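Local coordinates for protein (2Z,6E)-hedycaryol synthase (Kitasatospora setae, PDB 4MC3) that converts (2E,6E)-farnesyl diphosphate into (2Z,6E)-hedycaryol by a 1,11-cyclization, with magnesium as cofactor, at residues A[179-184]-A[212-217]; A[207-212]-A[266-271]. All coordinates share one frame; numbering follows the deposited sequence.

Interaction 1 (A[179-184]-A[212-217]); sequences VGMPWL and AGALHI. With 28U ((3R,6E)-3,7,11-trimethyldodeca-1,6,10-trien-3-ol), chain B.
A214 meets M181 where the two backbones come nearest, CA to CA 5.6 Å. Its methyl CB points into the angle between M181 CB, at 3.7 Å, and V179 CG1, at 4.0 Å, so one small side chain meets two larger ones. M181 bends at chi2 (-35°) and chi3 (115°), which turns its chain across I217 at about a right angle: CG lies 3.8 Å from I217 CD1, SD packs on the same methyl, and CE swings on to the bound nerolidol, 4.0 Å from C4 of 28U. I217 serves both neighbours with separate branches. CD1 takes the methionine, while CG2, anti to the backbone N, reaches V179 CG2 at 4.0 Å and 28U C4 at 3.6 Å. With an alanine in place of M181, I217 CD1 would probably lose the CG and SD packed on it, and 28U the methyl near C4. The side-chain contacts are all apolar and buried, and V179 CG1 also rests on the backbone O of A214. G180, with positive phi (85°), ends the helical run of 168-178 and stands at the N-cap position of helix 181-188. V179, M181 and I217 line the nerolidol pocket, at the helix break in the all-helical alpha domain of a class I terpene cyclase.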
ATOM      1  N   VAL A 179      -1.839   3.901  -3.522  1.00 16.69           N
ATOM      2  CA  VAL A 179      -1.596   2.475  -3.727  1.00 16.47           C
ATOM      3  C   VAL A 179      -1.606   1.718  -2.397  1.00 16.58           C
ATOM      4  O   VAL A 179      -1.638   0.503  -2.399  1.00 20.76           O
ATOM      5  CB  VAL A 179      -0.275   2.291  -4.544  1.00 18.13           C
ATOM      6  CG1 VAL A 179       0.964   2.599  -3.730  1.00 17.02           C
ATOM      7  CG2 VAL A 179      -0.204   0.914  -5.163  1.00 21.06           C
ATOM      8  N   GLY A 180      -1.476   2.431  -1.294  1.00 16.82           N
ATOM      9  CA  GLY A 180      -1.591   1.819   0.040  1.00 17.50           C
ATOM     10  C   GLY A 180      -0.363   1.195   0.622  1.00 15.70           C
ATOM     11  O   GLY A 180      -0.300   0.902   1.832  1.00 15.10           O
ATOM     12  N   MET A 181       0.642   1.012  -0.226  1.00 14.97           N
ATOM     13  CA  MET A 181       1.904   0.401   0.176  1.00 15.84           C
ATOM     14  C   MET A 181       2.425   0.900   1.522  1.00 15.62           C
ATOM     15  O   MET A 181       2.704   0.101   2.415  1.00 16.45           O
ATOM     16  CB  MET A 181       2.967   0.616  -0.905  1.00 18.18           C
ATOM     17  CG  MET A 181       3.039  -0.500  -1.935  1.00 19.59           C
ATOM     18  SD  MET A 181       2.694  -2.122  -1.228  1.00 33.45           S
ATOM     19  CE  MET A 181       1.168  -2.540  -2.068  1.00 13.56           C
ATOM     20  N   PRO A 182       2.568   2.216   1.668  1.00 15.57           N
ATOM     21  CA  PRO A 182       3.192   2.767   2.892  1.00 15.81           C
ATOM     22  C   PRO A 182       2.564   2.208   4.197  1.00 15.42           C
ATOM     23  O   PRO A 182       3.308   1.757   5.086  1.00 16.60           O
ATOM     24  CB  PRO A 182       3.027   4.256   2.726  1.00 17.65           C
ATOM     25  CG  PRO A 182       3.169   4.427   1.244  1.00 17.74           C
ATOM     26  CD  PRO A 182       2.307   3.309   0.706  1.00 15.92           C
ATOM     27  N   TRP A 183       1.249   2.230   4.328  1.00 14.90           N
ATOM     28  CA  TRP A 183       0.637   1.672   5.536  1.00 14.92           C
ATOM     29  C   TRP A 183       0.651   0.167   5.582  1.00 14.22           C
ATOM     30  O   TRP A 183       0.782  -0.460   6.648  1.00 14.65           O
ATOM     31  CB  TRP A 183      -0.765   2.230   5.813  1.00 16.10           C
ATOM     32  CG  TRP A 183      -1.820   1.934   4.848  1.00 14.75           C
ATOM     33  CD1 TRP A 183      -2.249   2.751   3.872  1.00 16.43           C
ATOM     34  CD2 TRP A 183      -2.614   0.761   4.779  1.00 16.11           C
ATOM     35  NE1 TRP A 183      -3.266   2.154   3.171  1.00 16.13           N
ATOM     36  CE2 TRP A 183      -3.493   0.909   3.702  1.00 16.39           C
ATOM     37  CE3 TRP A 183      -2.642  -0.453   5.522  1.00 15.95           C
ATOM     38  CZ2 TRP A 183      -4.432  -0.076   3.364  1.00 17.22           C
ATOM     39  CZ3 TRP A 183      -3.596  -1.421   5.154  1.00 16.04           C
ATOM     40  CH2 TRP A 183      -4.444  -1.231   4.094  1.00 19.55           C
ATOM     41  N   LEU A 184       0.578  -0.481   4.401  1.00 14.76           N
ATOM     42  CA  LEU A 184       0.722  -1.922   4.358  1.00 15.57           C
ATOM     43  C   LEU A 184       2.028  -2.381   4.915  1.00 13.78           C
ATOM     44  O   LEU A 184       2.160  -3.323   5.713  1.00 15.60           O
ATOM     45  CB  LEU A 184       0.482  -2.480   2.926  1.00 16.17           C
ATOM     46  CG  LEU A 184      -0.948  -2.331   2.469  1.00 16.79           C
ATOM     47  CD1 LEU A 184      -1.052  -2.486   0.949  1.00 18.24           C
ATOM     48  CD2 LEU A 184      -1.832  -3.422   3.083  1.00 17.29           C
ATOM     49  N   ALA A 212      10.020   4.599  -3.950  1.00 19.52           N
ATOM     50  CA  ALA A 212      10.268   3.928  -5.204  1.00 20.93           C
ATOM     51  C   ALA A 212       9.561   2.616  -5.314  1.00 18.99           C
ATOM     52  O   ALA A 212       9.039   2.253  -6.395  1.00 19.76           O
ATOM     53  CB  ALA A 212      11.761   3.754  -5.427  1.00 23.12           C
ATOM     54  N   GLY A 213       9.527   1.842  -4.223  1.00 19.16           N
ATOM     55  CA  GLY A 213       8.827   0.591  -4.251  1.00 20.39           C
ATOM     56  C   GLY A 213       7.340   0.806  -4.468  1.00 18.50           C
ATOM     57  O   GLY A 213       6.682   0.091  -5.262  1.00 19.77           O
ATOM     58  N   ALA A 214       6.782   1.793  -3.751  1.00 16.96           N
ATOM     59  CA  ALA A 214       5.338   2.099  -3.859  1.00 16.27           C
ATOM     60  C   ALA A 214       5.027   2.527  -5.303  1.00 16.88           C
ATOM     61  O   ALA A 214       3.994   2.123  -5.857  1.00 17.71           O
ATOM     62  CB  ALA A 214       4.881   3.151  -2.866  1.00 16.85           C
ATOM     63  N   LEU A 215       5.894   3.324  -5.901  1.00 16.77           N
ATOM     64  CA  LEU A 215       5.672   3.823  -7.246  1.00 18.25           C
ATOM     65  C   LEU A 215       5.884   2.745  -8.298  1.00 18.81           C
ATOM     66  O   LEU A 215       5.143   2.713  -9.286  1.00 19.34           O
ATOM     67  CB  LEU A 215       6.504   5.057  -7.549  1.00 18.82           C
ATOM     68  CG  LEU A 215       6.024   6.329  -6.814  1.00 19.76           C
ATOM     69  CD1 LEU A 215       6.951   7.488  -7.180  1.00 22.41           C
ATOM     70  CD2 LEU A 215       4.526   6.694  -7.024  1.00 21.08           C
ATOM     71  N   HIS A 216       6.818   1.837  -8.093  1.00 19.94           N
ATOM     72  CA  HIS A 216       6.966   0.719  -9.041  1.00 20.45           C
ATOM     73  C   HIS A 216       5.665  -0.077  -9.139  1.00 18.66           C
ATOM     74  O   HIS A 216       5.102  -0.305 -10.218  1.00 20.92           O
ATOM     75  CB  HIS A 216       8.084  -0.197  -8.612  1.00 19.59           C
ATOM     76  CG  HIS A 216       8.363  -1.313  -9.562  1.00 21.63           C
ATOM     77  ND1 HIS A 216       7.573  -2.434  -9.654  1.00 21.48           N
ATOM     78  CD2 HIS A 216       9.354  -1.468 -10.483  1.00 24.36           C
ATOM     79  CE1 HIS A 216       8.082  -3.252 -10.577  1.00 23.11           C
ATOM     80  NE2 HIS A 216       9.161  -2.693 -11.086  1.00 24.76           N
ATOM     81  N   ILE A 217       5.117  -0.452  -7.966  1.00 18.54           N
ATOM     82  CA  ILE A 217       3.911  -1.203  -7.841  1.00 19.67           C
ATOM     83  C   ILE A 217       2.766  -0.444  -8.444  1.00 18.64           C
ATOM     84  O   ILE A 217       1.920  -1.010  -9.159  1.00 21.12           O
ATOM     85  CB  ILE A 217       3.697  -1.558  -6.341  1.00 19.13           C
ATOM     86  CG1 ILE A 217       4.786  -2.541  -5.884  1.00 20.27           C
ATOM     87  CG2 ILE A 217       2.329  -2.086  -6.081  1.00 19.59           C
ATOM     88  CD1 ILE A 217       4.915  -2.693  -4.380  1.00 19.79           C
TER
HETATM   89  C4  28U B 401      -1.003  -3.256  -5.324  1.00 53.33           C
HETATM   90  C5  28U B 401      -2.929  -4.357  -4.103  1.00 68.26           C
HETATM   91  C6  28U B 401      -2.682  -4.487  -2.613  1.00 67.65           C
HETATM   92  C7  28U B 401      -3.766  -4.367  -1.581  1.00 73.52           C
HETATM   93  C8  28U B 401      -4.988  -3.776  -1.680  1.00 79.29           C
HETATM   94  C10 28U B 401      -5.608  -3.246  -2.948  1.00 79.34           C
HETATM   95  C13 28U B 401      -6.225  -0.173  -2.220  1.00 67.65           C
HETATM   96  C15 28U B 401      -6.043   0.274  -3.658  1.00 75.54           C
HETATM   97  O16 28U B 401      -3.223  -2.822  -6.022  1.00 82.13           O
HETATM   98  C3  28U B 401      -2.449  -3.033  -4.815  1.00 59.38           C
HETATM   99  C2  28U B 401      -2.461  -1.767  -3.944  1.00 52.57           C
HETATM  100  C1  28U B 401      -3.629  -1.314  -3.417  1.00 68.25           C
HETATM  101  C9  28U B 401      -5.576  -3.044  -0.485  1.00 65.02           C
HETATM  102  C11 28U B 401      -5.017  -1.590  -0.348  1.00 62.99           C
HETATM  103  C12 28U B 401      -5.151  -0.554  -1.476  1.00 64.10           C
HETATM  104  C14 28U B 401      -7.666  -0.565  -1.944  1.00 76.42           C

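Interaction 2 (A[207-212]-A[266-271]); sequences NKLRRA and HTVLQA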
ATOM      1  N   ASN A 207      13.172   6.071   3.250  1.00 23.51           N
ATOM      2  CA  ASN A 207      12.150   6.880   2.582  1.00 25.41           C
ATOM      3  C   ASN A 207      12.220   6.715   1.070  1.00 24.07           C
ATOM      4  O   ASN A 207      11.189   6.641   0.396  1.00 23.33           O
ATOM      5  CB  ASN A 207      12.271   8.373   2.969  1.00 26.52           C
ATOM      6  CG  ASN A 207      11.938   8.660   4.421  1.00 28.50           C
ATOM      7  OD1 ASN A 207      11.253   7.922   5.116  1.00 30.45           O
ATOM      8  ND2 ASN A 207      12.406   9.809   4.874  1.00 31.63           N
ATOM      9  N   LYS A 208      13.432   6.657   0.530  1.00 24.68           N
ATOM     10  CA  LYS A 208      13.672   6.520  -0.889  1.00 24.36           C
ATOM     11  C   LYS A 208      13.180   5.178  -1.350  1.00 21.92           C
ATOM     12  O   LYS A 208      12.577   5.036  -2.449  1.00 22.35           O
ATOM     13  CB  LYS A 208      15.163   6.694  -1.159  1.00 27.30           C
ATOM     14  CG  LYS A 208      15.635   6.550  -2.614  1.00 31.42           C
ATOM     15  CD  LYS A 208      17.133   6.860  -2.660  1.00 32.68           C
ATOM     16  CE  LYS A 208      17.740   6.549  -4.014  1.00 36.46           C
ATOM     17  NZ  LYS A 208      19.160   7.002  -4.133  1.00 38.19           N
ATOM     18  N   LEU A 209      13.484   4.150  -0.559  1.00 22.94           N
ATOM     19  CA  LEU A 209      13.021   2.782  -0.865  1.00 22.52           C
ATOM     20  C   LEU A 209      11.495   2.685  -0.862  1.00 18.79           C
ATOM     21  O   LEU A 209      10.911   2.052  -1.772  1.00 22.11           O
ATOM     22  CB  LEU A 209      13.603   1.810   0.201  1.00 24.66           C
ATOM     23  CG  LEU A 209      13.181   0.336   0.096  1.00 25.36           C
ATOM     24  CD1 LEU A 209      13.576  -0.283  -1.220  1.00 26.30           C
ATOM     25  CD2 LEU A 209      13.777  -0.440   1.265  1.00 29.39           C
ATOM     26  N   ARG A 210      10.889   3.243   0.172  1.00 20.28           N
ATOM     27  CA  ARG A 210       9.430   3.187   0.346  1.00 19.55           C
ATOM     28  C   ARG A 210       8.754   3.880  -0.866  1.00 18.40           C
ATOM     29  O   ARG A 210       7.828   3.339  -1.454  1.00 19.10           O
ATOM     30  CB  ARG A 210       9.030   3.884   1.655  1.00 20.56           C
ATOM     31  CG  ARG A 210       7.545   3.991   1.972  1.00 21.70           C
ATOM     32  CD  ARG A 210       7.216   4.724   3.269  1.00 23.46           C
ATOM     33  NE  ARG A 210       7.817   4.004   4.378  1.00 22.73           N
ATOM     34  CZ  ARG A 210       8.862   4.410   5.137  1.00 25.22           C
ATOM     35  NH1 ARG A 210       9.401   5.592   5.024  1.00 27.24           N
ATOM     36  NH2 ARG A 210       9.332   3.576   6.062  1.00 25.16           N
ATOM     37  N   ARG A 211       9.206   5.065  -1.232  1.00 18.75           N
ATOM     38  CA  ARG A 211       8.619   5.783  -2.355  1.00 18.21           C
ATOM     39  C   ARG A 211       8.803   5.052  -3.657  1.00 18.01           C
ATOM     40  O   ARG A 211       7.832   4.856  -4.429  1.00 18.77           O
ATOM     41  CB  ARG A 211       9.178   7.217  -2.453  1.00 21.38           C
ATOM     42  CG  ARG A 211       8.707   7.910  -3.744  1.00 22.39           C
ATOM     43  CD  ARG A 211       9.217   9.343  -3.812  1.00 27.73           C
ATOM     44  NE  ARG A 211       8.968   9.867  -5.147  1.00 28.95           N
ATOM     45  CZ  ARG A 211       8.039  10.748  -5.505  1.00 29.86           C
ATOM     46  NH1 ARG A 211       7.211  11.286  -4.639  1.00 32.46           N
ATOM     47  NH2 ARG A 211       7.991  11.108  -6.781  1.00 32.72           N
ATOM     48  N   ALA A 212      10.020   4.599  -3.950  1.00 19.52           N
ATOM     49  CA  ALA A 212      10.268   3.928  -5.204  1.00 20.93           C
ATOM     50  C   ALA A 212       9.561   2.616  -5.314  1.00 18.99           C
ATOM     51  O   ALA A 212       9.039   2.253  -6.395  1.00 19.76           O
ATOM     52  CB  ALA A 212      11.761   3.754  -5.427  1.00 23.12           C
ATOM     53  N   HIS A 266      15.506   0.591 -10.340  1.00 27.78           N
ATOM     54  CA  HIS A 266      16.897   0.909 -10.080  1.00 32.32           C
ATOM     55  C   HIS A 266      17.077   1.782  -8.844  1.00 27.59           C
ATOM     56  O   HIS A 266      18.042   1.612  -8.107  1.00 32.58           O
ATOM     57  CB  HIS A 266      17.549   1.464 -11.332  1.00 35.69           C
ATOM     58  CG  HIS A 266      17.769   0.399 -12.372  1.00 40.07           C
ATOM     59  ND1 HIS A 266      18.810  -0.500 -12.295  1.00 48.36           N
ATOM     60  CD2 HIS A 266      17.032   0.028 -13.446  1.00 51.40           C
ATOM     61  CE1 HIS A 266      18.734  -1.347 -13.307  1.00 61.91           C
ATOM     62  NE2 HIS A 266      17.662  -1.050 -14.019  1.00 60.01           N
ATOM     63  N   THR A 267      16.077   2.624  -8.542  1.00 30.39           N
ATOM     64  CA  THR A 267      16.053   3.385  -7.311  1.00 27.56           C
ATOM     65  C   THR A 267      15.882   2.468  -6.069  1.00 27.48           C
ATOM     66  O   THR A 267      16.507   2.715  -5.019  1.00 28.18           O
ATOM     67  CB  THR A 267      14.956   4.470  -7.370  1.00 27.04           C
ATOM     68  OG1 THR A 267      15.197   5.335  -8.500  1.00 27.84           O
ATOM     69  CG2 THR A 267      14.947   5.309  -6.153  1.00 26.95           C
ATOM     70  N   VAL A 268      15.044   1.434  -6.186  1.00 24.99           N
ATOM     71  CA  VAL A 268      14.918   0.435  -5.119  1.00 23.17           C
ATOM     72  C   VAL A 268      16.265  -0.255  -4.855  1.00 28.50           C
ATOM     73  O   VAL A 268      16.678  -0.380  -3.699  1.00 27.52           O
ATOM     74  CB  VAL A 268      13.808  -0.607  -5.392  1.00 25.01           C
ATOM     75  CG1 VAL A 268      13.943  -1.834  -4.496  1.00 24.84           C
ATOM     76  CG2 VAL A 268      12.450   0.096  -5.198  1.00 24.20           C
ATOM     77  N   LEU A 269      16.930  -0.666  -5.937  1.00 27.94           N
ATOM     78  CA  LEU A 269      18.218  -1.394  -5.848  1.00 31.31           C
ATOM     79  C   LEU A 269      19.259  -0.518  -5.166  1.00 28.63           C
ATOM     80  O   LEU A 269      19.951  -0.938  -4.211  1.00 32.77           O
ATOM     81  CB  LEU A 269      18.669  -1.864  -7.226  1.00 33.07           C
ATOM     82  CG  LEU A 269      17.887  -3.035  -7.825  1.00 33.64           C
ATOM     83  CD1 LEU A 269      18.174  -3.201  -9.315  1.00 36.80           C
ATOM     84  CD2 LEU A 269      18.165  -4.326  -7.057  1.00 32.98           C
ATOM     85  N   GLN A 270      19.330   0.727  -5.609  1.00 29.65           N
ATOM     86  CA  GLN A 270      20.246   1.709  -5.014  1.00 31.66           C
ATOM     87  C   GLN A 270      19.935   1.980  -3.554  1.00 33.64           C
ATOM     88  O   GLN A 270      20.832   2.004  -2.727  1.00 36.48           O
ATOM     89  CB  GLN A 270      20.214   3.027  -5.796  1.00 38.52           C
ATOM     90  CG  GLN A 270      21.327   4.005  -5.400  1.00 54.89           C
ATOM     91  CD  GLN A 270      21.237   5.377  -6.083  1.00 68.42           C
ATOM     92  OE1 GLN A 270      20.531   5.562  -7.075  1.00 72.50           O
ATOM     93  NE2 GLN A 270      21.966   6.349  -5.540  1.00 81.05           N
ATOM     94  N   ALA A 271      18.652   2.201  -3.225  1.00 29.60           N
ATOM     95  CA  ALA A 271      18.275   2.541  -1.865  1.00 29.39           C
ATOM     96  C   ALA A 271      18.609   1.421  -0.869  1.00 25.31           C
ATOM     97  O   ALA A 271      18.877   1.677   0.319  1.00 31.70           O
ATOM     98  CB  ALA A 271      16.798   2.862  -1.767  1.00 28.32           C
TER
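Apolar contacts carry most of the joint between L209, A212 and the methylenes of K208 on one helix and V268, T267 and A271 on the other. L209, its CG anti to the backbone N (chi1 177°), sends CD1 to V268 CG1 at 3.6 Å, the two side chains slanting across each other. A271 CB sits against the start of the same leucine, 3.9 Å from L209 CB. The methyl of A212 touches T267 CG2 at 3.6 Å and V268 CG2 at 3.7 Å, so it rests on methyls of two successive residues. K208 runs out fully extended and crosses T267 at about a right angle; its CG meets T267 CG2 and A271 CB, and its CE lies 3.7 Å from T267 CG2. The polar contacts begin at K208 NZ, which comes up to the exposed Q270. There NZ and Q270 NE2 are two donors and do not bond; E274 gathers both, by a salt bridge to the lysine and a hydrogen bond to the amide. T267 OG1 turns back to the carbonyl of A263 in its own helix. Helices 204-225 and 250-282 thus pack nearly antiparallel here, axes 8.6 Å apart at 157°, while A296 and V299 of helix 286-309 also touch L209.

How the interactions relate
Helix 204-225 takes part in both interactions, and A212 belongs to a segment of each, touching helix 250-282 while A214, further along, turns to 179-184. Interaction 1 lies deep in the fold, its centre about 5 Å from the centre of the chain, and its touching side chains are hydrocarbon and thioether, as suits the wall of a pocket for a terpene. Interaction 2, its centre about 15 Å from that of the chain, is partly buried: its inner part is equally apolar, but its outer side carries a lysine and an amide, and the V268 side chain is about 14 Å from bound 28U. The two meet in van der Waals packing, with G213 N 3.5 Å from V268 CG2. One helix thereby joins the pocket to helix 250-282.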